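Local coordinates for small archaeal modifier protein 1 (Haloferax volcanii DS2, PDB 4HRO), which is covalently attached through its C-terminal glycine to lysines of target proteins and also carries sulfur in molybdenum cofactor biosynthesis, at residues V21-V25 / A37-H42. Residues are numbered along the deposited sequence; the frame is centred on the assembly and turned at random.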
loop_
_atom_site.group_PDB
_atom_site.type_symbol
_atom_site.label_atom_id
_atom_site.label_comp_id
_atom_site.label_asym_id
_atom_site.label_seq_id
_atom_site.Cartn_x
_atom_site.Cartn_y
_atom_site.Cartn_z
ATOM N N VAL A 21 -6.270 6.758 0.877
ATOM C CA VAL A 21 -7.200 5.679 0.572
ATOM C C VAL A 21 -7.427 4.843 1.810
ATOM O O VAL A 21 -6.501 4.270 2.365
ATOM C CB VAL A 21 -6.690 4.750 -0.559
ATOM C CG1 VAL A 21 -7.668 3.615 -0.791
ATOM C CG2 VAL A 21 -6.462 5.515 -1.845
ATOM N N ARG A 22 -8.683 4.760 2.235
ATOM C CA ARG A 22 -9.074 3.920 3.347
ATOM C C ARG A 22 -9.180 2.468 2.912
ATOM O O ARG A 22 -9.731 2.180 1.844
ATOM C CB ARG A 22 -10.441 4.352 3.894
ATOM C CG ARG A 22 -10.528 5.780 4.356
ATOM C CD ARG A 22 -11.905 6.071 4.931
ATOM N NE ARG A 22 -12.073 7.492 5.204
ATOM C CZ ARG A 22 -13.207 8.056 5.614
ATOM N NH1 ARG A 22 -14.298 7.324 5.811
ATOM N NH2 ARG A 22 -13.240 9.363 5.825
ATOM N N VAL A 23 -8.694 1.564 3.758
ATOM C CA VAL A 23 -8.886 0.132 3.551
ATOM C C VAL A 23 -9.308 -0.528 4.859
ATOM O O VAL A 23 -9.122 0.017 5.943
ATOM C CB VAL A 23 -7.622 -0.585 2.954
ATOM C CG1 VAL A 23 -7.251 0.001 1.593
ATOM C CG2 VAL A 23 -6.426 -0.563 3.927
ATOM N N ASP A 24 -9.880 -1.722 4.744
ATOM C CA ASP A 24 -10.405 -2.499 5.881
ATOM C C ASP A 24 -9.971 -3.945 5.629
ATOM O O ASP A 24 -10.375 -4.537 4.621
ATOM C CB ASP A 24 -11.937 -2.332 5.906
ATOM C CG ASP A 24 -12.645 -3.147 6.967
ATOM O OD1 ASP A 24 -12.006 -3.715 7.867
ATOM O OD2 ASP A 24 -13.892 -3.189 6.871
ATOM N N VAL A 25 -9.108 -4.479 6.479
ATOM C CA VAL A 25 -8.460 -5.764 6.208
ATOM C C VAL A 25 -8.617 -6.745 7.372
ATOM O O VAL A 25 -9.093 -6.386 8.442
ATOM C CB VAL A 25 -6.964 -5.551 5.876
ATOM C CG1 VAL A 25 -6.810 -4.703 4.613
ATOM C CG2 VAL A 25 -6.241 -4.911 7.044
ATOM N N ALA A 37 -5.197 -4.778 -0.872
ATOM C CA ALA A 37 -6.497 -4.115 -0.671
ATOM C C ALA A 37 -6.511 -2.736 -1.339
ATOM O O ALA A 37 -7.502 -2.362 -1.965
ATOM C CB ALA A 37 -6.825 -4.016 0.814
ATOM N N LEU A 38 -5.412 -1.994 -1.228
ATOM C CA LEU A 38 -5.288 -0.710 -1.907
ATOM C C LEU A 38 -5.429 -0.878 -3.418
ATOM O O LEU A 38 -6.144 -0.133 -4.081
ATOM C CB LEU A 38 -3.940 -0.081 -1.573
ATOM C CG LEU A 38 -3.515 1.108 -2.433
ATOM C CD1 LEU A 38 -4.446 2.301 -2.284
ATOM C CD2 LEU A 38 -2.100 1.508 -2.077
ATOM N N VAL A 39 -4.717 -1.838 -3.990
ATOM C CA VAL A 39 -4.763 -2.050 -5.420
ATOM C C VAL A 39 -6.158 -2.540 -5.841
ATOM O O VAL A 39 -6.661 -2.124 -6.882
ATOM C CB VAL A 39 -3.612 -2.978 -5.889
ATOM C CG1 VAL A 39 -3.732 -3.280 -7.375
ATOM C CG2 VAL A 39 -2.252 -2.336 -5.571
ATOM N N GLY A 40 -6.801 -3.367 -5.033
ATOM C CA GLY A 40 -8.182 -3.749 -5.323
ATOM C C GLY A 40 -9.112 -2.541 -5.382
ATOM O O GLY A 40 -10.021 -2.486 -6.226
ATOM N N ALA A 41 -8.896 -1.567 -4.509
ATOM C CA ALA A 41 -9.685 -0.336 -4.491
ATOM C C ALA A 41 -9.424 0.510 -5.739
ATOM O O ALA A 41 -10.325 1.214 -6.207
ATOM C CB ALA A 41 -9.385 0.453 -3.218
ATOM N N HIS A 42 -8.208 0.451 -6.279
ATOM C CA HIS A 42 -7.813 1.251 -7.446
ATOM C C HIS A 42 -6.928 0.409 -8.342
ATOM O O HIS A 42 -5.707 0.552 -8.329
ATOM C CB HIS A 42 -7.092 2.524 -7.005
ATOM C CG HIS A 42 -7.946 3.403 -6.157
ATOM N ND1 HIS A 42 -8.887 4.258 -6.683
ATOM C CD2 HIS A 42 -8.058 3.493 -4.812
ATOM C CE1 HIS A 42 -9.518 4.864 -5.689
ATOM N NE2 HIS A 42 -9.040 4.415 -4.545
#
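Val21, Val23 and Val25 meet Ala37, Leu38, Ala41 and His42 where the outermost strand 20-25 of a beta-grasp fold packs against the C-terminal turns of helix 31-41. The axes of the strand and helix segments come within 8.6 Å, their N-to-C directions 123° apart, and no hydrogen bond joins the two segments, whose contact is essentially apolar. Val21 and Leu38 cross at about a right angle: with CG anti to the backbone nitrogen (chi1 167°) and the next torsion at 64°, Leu38 sets CD1 3.7 Å from Val21 CB and almost as near to both valine methyls. The same valine also meets the His42 ring, which approaches from the opposite direction and obliquely, with NE2 3.9 Å from Val21 CG2. Val21 CG1 also faces Ala41 CB at 4.3 Å, so Leu38, Ala41 and His42 all touch this one side chain. Cutting Val21 back to alanine removes CG1 and CG2, and would probably leave the His42 ring and Ala41 CB without their partner on the strand, although CB could still meet Leu38 CD1. Farther along the strand, Val23 CG1 lies over the helix backbone, 3.9 Å from Leu38 N. Within the sheet, Met4 of the adjoining antiparallel strand 2-8 touches Val23 and Val25, while Trp6 touches Leu38. The Ala37 methyl touches both valines, CB lying 4.1 Å from Val23 CG1 and 3.9 Å from Val25 CG1.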